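Local coordinates for peroxisomal membrane protein PEX15 (Saccharomyces cerevisiae, PDB 5VXV) that anchors the Pex1/Pex6 AAA-ATPase to the peroxisomal membrane and interacts with Pex6, the chain here being a helical part of it predicted to be cytoplasmic, at residues Val93-Phe98 / Leu146-Glu151; Lys180-Leu185 / Ser195-Ile200. All coordinates share one frame; numbering follows the deposited sequence.

Contact 1 (Val93-Phe98 / Leu146-Glu151)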
ATOM      1  N   VAL A  93       5.246  -5.942  -2.773  1.00 14.12           N
ATOM      2  CA  VAL A  93       4.516  -5.322  -3.875  1.00 13.74           C
ATOM      3  C   VAL A  93       3.058  -5.107  -3.495  1.00 14.11           C
ATOM      4  O   VAL A  93       2.450  -4.093  -3.858  1.00 14.93           O
ATOM      5  CB  VAL A  93       4.652  -6.174  -5.148  1.00 15.39           C
ATOM      6  CG1 VAL A  93       3.818  -5.590  -6.277  1.00 14.67           C
ATOM      7  CG2 VAL A  93       6.112  -6.260  -5.555  1.00 16.20           C
ATOM      8  N   ILE A  94       2.468  -6.066  -2.777  1.00 13.49           N
ATOM      9  CA  ILE A  94       1.134  -5.872  -2.217  1.00 13.26           C
ATOM     10  C   ILE A  94       1.104  -4.604  -1.376  1.00 11.46           C
ATOM     11  O   ILE A  94       0.162  -3.806  -1.456  1.00 12.55           O
ATOM     12  CB  ILE A  94       0.719  -7.116  -1.405  1.00 13.90           C
ATOM     13  CG1 ILE A  94       0.431  -8.280  -2.358  1.00 13.47           C
ATOM     14  CG2 ILE A  94      -0.505  -6.832  -0.533  1.00 14.58           C
ATOM     15  CD1 ILE A  94       0.428  -9.641  -1.699  1.00 14.63           C
ATOM     16  N   ASN A  95       2.149  -4.385  -0.576  1.00 12.11           N
ATOM     17  CA  ASN A  95       2.209  -3.185   0.251  1.00 12.43           C
ATOM     18  C   ASN A  95       2.306  -1.927  -0.604  1.00 12.58           C
ATOM     19  O   ASN A  95       1.660  -0.917  -0.304  1.00 12.78           O
ATOM     20  CB  ASN A  95       3.388  -3.279   1.219  1.00 14.14           C
ATOM     21  CG  ASN A  95       3.177  -4.335   2.290  1.00 14.53           C
ATOM     22  OD1 ASN A  95       2.059  -4.805   2.499  1.00 14.27           O
ATOM     23  ND2 ASN A  95       4.249  -4.712   2.975  1.00 14.52           N
ATOM     24  N   LYS A  96       3.113  -1.964  -1.670  1.00 14.61           N
ATOM     25  CA  LYS A  96       3.162  -0.833  -2.592  1.00 13.64           C
ATOM     26  C   LYS A  96       1.786  -0.545  -3.179  1.00 13.39           C
ATOM     27  O   LYS A  96       1.373   0.616  -3.271  1.00 13.99           O
ATOM     28  CB  LYS A  96       4.170  -1.094  -3.714  1.00 12.90           C
ATOM     29  CG  LYS A  96       5.628  -1.080  -3.282  1.00 12.88           C
ATOM     30  CD  LYS A  96       6.568  -1.158  -4.477  1.00 14.25           C
ATOM     31  CE  LYS A  96       8.021  -1.180  -4.026  1.00 15.68           C
ATOM     32  NZ  LYS A  96       8.986  -1.170  -5.167  1.00 15.57           N
ATOM     33  N   PHE A  97       1.063  -1.591  -3.589  1.00 12.65           N
ATOM     34  CA  PHE A  97      -0.268  -1.399  -4.153  1.00 13.13           C
ATOM     35  C   PHE A  97      -1.191  -0.705  -3.159  1.00 13.88           C
ATOM     36  O   PHE A  97      -1.888   0.255  -3.508  1.00 13.39           O
ATOM     37  CB  PHE A  97      -0.851  -2.745  -4.585  1.00 14.87           C
ATOM     38  CG  PHE A  97      -2.271  -2.659  -5.063  1.00 17.22           C
ATOM     39  CD1 PHE A  97      -2.556  -2.347  -6.383  1.00 20.09           C
ATOM     40  CD2 PHE A  97      -3.322  -2.882  -4.190  1.00 18.17           C
ATOM     41  CE1 PHE A  97      -3.864  -2.259  -6.818  1.00 19.96           C
ATOM     42  CE2 PHE A  97      -4.632  -2.797  -4.621  1.00 20.21           C
ATOM     43  CZ  PHE A  97      -4.902  -2.484  -5.937  1.00 19.80           C
ATOM     44  N   PHE A  98      -1.210  -1.175  -1.908  1.00 13.76           N
ATOM     45  CA  PHE A  98      -2.059  -0.538  -0.907  1.00 12.64           C
ATOM     46  C   PHE A  98      -1.673   0.925  -0.713  1.00 13.53           C
ATOM     47  O   PHE A  98      -2.545   1.793  -0.589  1.00 13.78           O
ATOM     48  CB  PHE A  98      -1.986  -1.299   0.421  1.00 13.39           C
ATOM     49  CG  PHE A  98      -2.739  -2.611   0.427  1.00 13.03           C
ATOM     50  CD1 PHE A  98      -3.976  -2.725  -0.188  1.00 13.18           C
ATOM     51  CD2 PHE A  98      -2.206  -3.729   1.051  1.00 14.21           C
ATOM     52  CE1 PHE A  98      -4.666  -3.925  -0.179  1.00 14.18           C
ATOM     53  CE2 PHE A  98      -2.894  -4.932   1.062  1.00 14.74           C
ATOM     54  CZ  PHE A  98      -4.124  -5.027   0.445  1.00 13.76           C
ATOM     55  N   LEU A 146       5.254  -8.461   6.527  1.00 14.87           N
ATOM     56  CA  LEU A 146       4.042  -8.470   7.342  1.00 12.90           C
ATOM     57  C   LEU A 146       4.044  -7.322   8.344  1.00 12.83           C
ATOM     58  O   LEU A 146       3.017  -6.660   8.531  1.00 13.23           O
ATOM     59  CB  LEU A 146       3.896  -9.816   8.053  1.00 13.26           C
ATOM     60  CG  LEU A 146       2.664  -9.974   8.950  1.00 12.91           C
ATOM     61  CD1 LEU A 146       1.381  -9.638   8.202  1.00 14.85           C
ATOM     62  CD2 LEU A 146       2.599 -11.388   9.504  1.00 13.00           C
ATOM     63  N   GLN A 147       5.185  -7.055   8.988  1.00 13.12           N
ATOM     64  CA  GLN A 147       5.284  -5.870   9.833  1.00 13.65           C
ATOM     65  C   GLN A 147       4.906  -4.620   9.049  1.00 12.66           C
ATOM     66  O   GLN A 147       4.132  -3.785   9.526  1.00 13.38           O
ATOM     67  CB  GLN A 147       6.697  -5.721  10.407  1.00 15.70           C
ATOM     68  CG  GLN A 147       6.840  -4.488  11.307  1.00 18.09           C
ATOM     69  CD  GLN A 147       8.266  -4.207  11.734  1.00 23.73           C
ATOM     70  OE1 GLN A 147       9.199  -4.903  11.339  1.00 27.02           O
ATOM     71  NE2 GLN A 147       8.440  -3.168  12.541  1.00 25.00           N
ATOM     72  N   GLU A 148       5.445  -4.479   7.836  1.00 12.77           N
ATOM     73  CA  GLU A 148       5.146  -3.298   7.031  1.00 13.31           C
ATOM     74  C   GLU A 148       3.659  -3.211   6.716  1.00 12.88           C
ATOM     75  O   GLU A 148       3.069  -2.125   6.757  1.00 13.79           O
ATOM     76  CB  GLU A 148       5.966  -3.314   5.738  1.00 16.03           C
ATOM     77  CG  GLU A 148       5.769  -2.072   4.868  1.00 19.78           C
ATOM     78  CD  GLU A 148       6.629  -2.076   3.615  1.00 25.91           C
ATOM     79  OE1 GLU A 148       6.408  -2.930   2.732  1.00 24.44           O
ATOM     80  OE2 GLU A 148       7.532  -1.220   3.514  1.00 32.24           O
ATOM     81  N   LEU A 149       3.040  -4.348   6.392  1.00 12.11           N
ATOM     82  CA  LEU A 149       1.620  -4.364   6.054  1.00 13.39           C
ATOM     83  C   LEU A 149       0.774  -3.860   7.219  1.00 14.22           C
ATOM     84  O   LEU A 149      -0.128  -3.032   7.037  1.00 13.37           O
ATOM     85  CB  LEU A 149       1.205  -5.780   5.651  1.00 13.67           C
ATOM     86  CG  LEU A 149      -0.287  -6.023   5.414  1.00 13.47           C
ATOM     87  CD1 LEU A 149      -0.809  -5.148   4.284  1.00 16.21           C
ATOM     88  CD2 LEU A 149      -0.536  -7.494   5.126  1.00 14.43           C
ATOM     89  N   ILE A 150       1.045  -4.350   8.429  1.00 13.43           N
ATOM     90  CA  ILE A 150       0.260  -3.914   9.578  1.00 12.93           C
ATOM     91  C   ILE A 150       0.511  -2.438   9.858  1.00 13.01           C
ATOM     92  O   ILE A 150      -0.407  -1.698  10.231  1.00 13.22           O
ATOM     93  CB  ILE A 150       0.567  -4.785  10.810  1.00 14.69           C
ATOM     94  CG1 ILE A 150       0.340  -6.269  10.495  1.00 15.70           C
ATOM     95  CG2 ILE A 150      -0.301  -4.358  11.990  1.00 15.03           C
ATOM     96  CD1 ILE A 150      -1.063  -6.613  10.023  1.00 16.43           C
ATOM     97  N   GLU A 151       1.746  -1.977   9.661  1.00 13.74           N
ATOM     98  CA  GLU A 151       2.044  -0.582   9.952  1.00 14.24           C
ATOM     99  C   GLU A 151       1.432   0.352   8.911  1.00 13.19           C
ATOM    100  O   GLU A 151       1.078   1.489   9.241  1.00 14.69           O
ATOM    101  CB  GLU A 151       3.557  -0.396  10.081  1.00 17.83           C
ATOM    102  CG  GLU A 151       4.094  -1.065  11.348  1.00 20.27           C
ATOM    103  CD  GLU A 151       5.520  -0.685  11.686  1.00 25.21           C
ATOM    104  OE1 GLU A 151       6.158   0.029  10.884  1.00 28.28           O
ATOM    105  OE2 GLU A 151       6.001  -1.108  12.762  1.00 22.58           O
TER

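Contact 2 (Lys180-Leu185 / Ser195-Ile200)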
ATOM      1  N   LYS A 180      -6.890 -14.264  15.025  1.00 19.62           N
ATOM      2  CA  LYS A 180      -5.664 -14.993  14.716  1.00 23.52           C
ATOM      3  C   LYS A 180      -4.428 -14.104  14.711  1.00 22.03           C
ATOM      4  O   LYS A 180      -3.312 -14.633  14.668  1.00 22.58           O
ATOM      5  CB  LYS A 180      -5.773 -15.678  13.350  1.00 28.84           C
ATOM      6  CG  LYS A 180      -6.576 -16.966  13.328  1.00 35.61           C
ATOM      7  CD  LYS A 180      -6.449 -17.649  11.971  1.00 39.68           C
ATOM      8  CE  LYS A 180      -7.344 -18.872  11.864  1.00 44.81           C
ATOM      9  NZ  LYS A 180      -7.090 -19.650  10.620  1.00 48.14           N
ATOM     10  N   LEU A 181      -4.589 -12.781  14.759  1.00 18.29           N
ATOM     11  CA  LEU A 181      -3.479 -11.893  14.423  1.00 16.79           C
ATOM     12  C   LEU A 181      -2.435 -11.827  15.534  1.00 16.15           C
ATOM     13  O   LEU A 181      -1.247 -12.055  15.292  1.00 16.07           O
ATOM     14  CB  LEU A 181      -4.001 -10.492  14.101  1.00 16.00           C
ATOM     15  CG  LEU A 181      -2.937  -9.521  13.579  1.00 15.47           C
ATOM     16  CD1 LEU A 181      -2.258 -10.055  12.319  1.00 14.88           C
ATOM     17  CD2 LEU A 181      -3.555  -8.161  13.309  1.00 17.50           C
ATOM     18  N   SER A 182      -2.849 -11.483  16.754  1.00 17.06           N
ATOM     19  CA  SER A 182      -1.874 -11.366  17.835  1.00 17.03           C
ATOM     20  C   SER A 182      -1.098 -12.660  18.040  1.00 17.87           C
ATOM     21  O   SER A 182       0.138 -12.600  18.154  1.00 16.18           O
ATOM     22  CB  SER A 182      -2.570 -10.915  19.123  1.00 18.57           C
ATOM     23  OG  SER A 182      -1.653 -10.876  20.204  1.00 21.39           O
ATOM     24  N   PRO A 183      -1.728 -13.839  18.094  1.00 20.41           N
ATOM     25  CA  PRO A 183      -0.935 -15.079  18.186  1.00 23.63           C
ATOM     26  C   PRO A 183       0.120 -15.205  17.098  1.00 22.12           C
ATOM     27  O   PRO A 183       1.264 -15.576  17.390  1.00 22.28           O
ATOM     28  CB  PRO A 183      -2.003 -16.177  18.080  1.00 25.92           C
ATOM     29  CG  PRO A 183      -3.252 -15.544  18.558  1.00 25.38           C
ATOM     30  CD  PRO A 183      -3.177 -14.102  18.161  1.00 22.29           C
ATOM     31  N   THR A 184      -0.239 -14.919  15.844  1.00 21.21           N
ATOM     32  CA  THR A 184       0.740 -14.966  14.761  1.00 22.47           C
ATOM     33  C   THR A 184       1.868 -13.972  15.002  1.00 19.64           C
ATOM     34  O   THR A 184       3.050 -14.332  14.952  1.00 19.91           O
ATOM     35  CB  THR A 184       0.053 -14.684  13.419  1.00 25.69           C
ATOM     36  OG1 THR A 184      -0.782 -15.792  13.063  1.00 30.25           O
ATOM     37  CG2 THR A 184       1.075 -14.452  12.303  1.00 26.28           C
ATOM     38  N   LEU A 185       1.521 -12.711  15.267  1.00 17.46           N
ATOM     39  CA  LEU A 185       2.537 -11.667  15.345  1.00 15.54           C
ATOM     40  C   LEU A 185       3.422 -11.816  16.578  1.00 16.33           C
ATOM     41  O   LEU A 185       4.586 -11.399  16.552  1.00 15.78           O
ATOM     42  CB  LEU A 185       1.870 -10.289  15.327  1.00 13.90           C
ATOM     43  CG  LEU A 185       1.031  -9.955  14.089  1.00 14.46           C
ATOM     44  CD1 LEU A 185       0.545  -8.516  14.151  1.00 14.89           C
ATOM     45  CD2 LEU A 185       1.804 -10.193  12.795  1.00 16.50           C
ATOM     46  N   SER A 195       9.414  -9.752  18.725  1.00 16.06           N
ATOM     47  CA  SER A 195       8.397 -10.267  17.823  1.00 17.49           C
ATOM     48  C   SER A 195       7.846  -9.143  16.947  1.00 16.04           C
ATOM     49  O   SER A 195       8.101  -7.958  17.180  1.00 15.49           O
ATOM     50  CB  SER A 195       7.264 -10.916  18.615  1.00 17.65           C
ATOM     51  OG  SER A 195       6.469  -9.936  19.273  1.00 16.49           O
ATOM     52  N   ILE A 196       7.070  -9.522  15.926  1.00 14.47           N
ATOM     53  CA  ILE A 196       6.408  -8.506  15.110  1.00 14.83           C
ATOM     54  C   ILE A 196       5.499  -7.652  15.983  1.00 13.43           C
ATOM     55  O   ILE A 196       5.436  -6.427  15.829  1.00 14.37           O
ATOM     56  CB  ILE A 196       5.622  -9.140  13.947  1.00 15.38           C
ATOM     57  CG1 ILE A 196       6.546  -9.961  13.041  1.00 17.15           C
ATOM     58  CG2 ILE A 196       4.933  -8.042  13.130  1.00 16.79           C
ATOM     59  CD1 ILE A 196       5.825 -10.647  11.880  1.00 18.10           C
ATOM     60  N   GLU A 197       4.776  -8.283  16.911  1.00 13.80           N
ATOM     61  CA  GLU A 197       3.921  -7.520  17.812  1.00 13.99           C
ATOM     62  C   GLU A 197       4.738  -6.528  18.627  1.00 13.78           C
ATOM     63  O   GLU A 197       4.363  -5.357  18.752  1.00 13.75           O
ATOM     64  CB  GLU A 197       3.145  -8.458  18.736  1.00 14.09           C
ATOM     65  CG  GLU A 197       2.282  -7.710  19.746  1.00 13.97           C
ATOM     66  CD  GLU A 197       1.230  -8.586  20.388  1.00 16.25           C
ATOM     67  OE1 GLU A 197       1.334  -8.849  21.605  1.00 19.39           O
ATOM     68  OE2 GLU A 197       0.300  -9.015  19.675  1.00 15.88           O
ATOM     69  N   ASP A 198       5.860  -6.983  19.195  1.00 14.36           N
ATOM     70  CA  ASP A 198       6.738  -6.083  19.936  1.00 16.77           C
ATOM     71  C   ASP A 198       7.134  -4.887  19.079  1.00 15.85           C
ATOM     72  O   ASP A 198       7.068  -3.735  19.523  1.00 15.04           O
ATOM     73  CB  ASP A 198       7.990  -6.827  20.409  1.00 20.32           C
ATOM     74  CG  ASP A 198       7.681  -7.962  21.367  1.00 22.47           C
ATOM     75  OD1 ASP A 198       6.640  -7.906  22.058  1.00 22.33           O
ATOM     76  OD2 ASP A 198       8.493  -8.914  21.433  1.00 21.93           O
ATOM     77  N   ALA A 199       7.543  -5.147  17.836  1.00 15.15           N
ATOM     78  CA  ALA A 199       8.028  -4.077  16.973  1.00 15.46           C
ATOM     79  C   ALA A 199       6.920  -3.088  16.635  1.00 14.42           C
ATOM     80  O   ALA A 199       7.149  -1.872  16.633  1.00 14.90           O
ATOM     81  CB  ALA A 199       8.624  -4.670  15.697  1.00 15.52           C
ATOM     82  N   ILE A 200       5.716  -3.583  16.337  1.00 13.92           N
ATOM     83  CA  ILE A 200       4.611  -2.693  15.991  1.00 15.06           C
ATOM     84  C   ILE A 200       4.271  -1.791  17.169  1.00 14.81           C
ATOM     85  O   ILE A 200       4.078  -0.580  17.012  1.00 14.78           O
ATOM     86  CB  ILE A 200       3.390  -3.510  15.530  1.00 15.60           C
ATOM     87  CG1 ILE A 200       3.699  -4.200  14.201  1.00 16.66           C
ATOM     88  CG2 ILE A 200       2.153  -2.621  15.390  1.00 17.53           C
ATOM     89  CD1 ILE A 200       2.678  -5.236  13.793  1.00 19.32           C
TER

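Contact 1 (Val93-Phe98 / Leu146-Glu151)
Asn95 and Leu149 meet where two helical segments, Val93-Phe98 and Leu146-Glu151, run nearly parallel, with their axes 9.8 Å apart and their directions 14° apart. CA of Asn95 and CA of Leu149 are 6.0 Å apart, the nearest such pair across the two segments. Asn95 carries the contact. Its CG lies beside the backbone N and anti to the carbonyl carbon, and the amide projects into the groove between the helices. The two ends of the amide do different work. ND2 of Asn95 gives a hydrogen bond of 2.8 Å to OE1 of Glu148, with an N-H...O angle of 155°. OE1 receives it on its anti lone pair, the one away from OE2. The amide and carboxylate planes stand 75° apart, and OE1 lies slightly out of the amide plane. ND2 of Asn95 also donates to the backbone O of Gly145, just before the second segment. Two acceptors therefore hold this amide nitrogen and fix the rotation of the group. The other carboxylate oxygen, OE2 of Glu148, makes a long, weak ion pair with Arg99.

On its oxygen side the amide meets carbon. OD1 of Asn95 lies 3.4 Å from CD1 of Leu149, and the two side chains cross at about a right angle. The same methyl, CD1 of Leu149, reaches the ring of Phe98 obliquely, at 3.8 Å from CD2 of Phe98. One methyl thus touches both the amide oxygen and the ring. Met126 of helix 112-136 touches both Phe98 and Leu149, adding a third helix to this apolar side. The contact pairs a buried amide hydrogen bond with apolar packing between two near-parallel helices, 91-108 and 143-161. Helix 112-136 comes between them in sequence and touches both, inside an all-helical domain.

Contact 2 (Lys180-Leu185 / Ser195-Ile200)
Leu185 meets the N-terminal first turn of helix 196-217, which begins with a capping box formed by Ser195 and Asp198. The short helix carrying Leu185 crosses this turn almost perpendicularly: the axes are 101° apart in direction and approach to 9.3 Å. Ser195 is the N-cap. OG of Ser195 accepts from the backbone N of Asp198 at 3.0 Å, and OD2 of Asp198 accepts from the backbone N of Ser195 in return. A chi1 of 72° sets OG of Ser195 between its own backbone N and carbonyl carbon, where it can turn back to the Asp198 amide.

The carbonyl oxygen of Leu185 lies against the same turn. O of Leu185 accepts a hydrogen bond of 3.1 Å from the backbone N of Glu197, with an N-H...O angle of 162°. The donor sits well above the carbonyl plane, off the lone pairs. An amide of the helix's first turn is thereby satisfied from outside the helix.

The Leu185 side chain packs on two isoleucines and crosses each at about a right angle. CD2 of Leu185 touches CG2 of Ile196 at 3.8 Å, while CD1 of Leu185 touches CD1 of Ile200 at 3.9 Å. One methyl branch thus serves each partner. Tyr171 of helix 168-177 also touches Leu185, and this part of the contact is buried.

The polar arm comes from Glu197. Its chain is extended and CG is anti to the backbone N, which carries the carboxylate across to Ser182. Tyr171 OH bonds to the same oxygen, Glu197 OE2, and ties it to helix 168-177. Ser182 OG donates to Glu197 OE2 at 2.7 Å, using the syn lone pair of OE2, the one on the OE1 side.

In the fold
The centres of the two contacts are about 15 Å apart, and both segments of contact 1 precede those of contact 2 in the sequence. Contact 1 lies near the middle of the domain, its centre about 5 Å from that of the chain. Contact 2 is farther out, about 19 Å from it. Helix 143-161 joins them, since its residues Leu146, Gln147 and Ile150 pack against contact 2. CD2 of Leu146 meets CD2 of Leu185 at 3.6 Å, and Ile150 packs on Ile200. Helix 143-161 thus bridges helix 91-108 and the C-terminal helix 196-217, within the predicted cytoplasmic part of the protein.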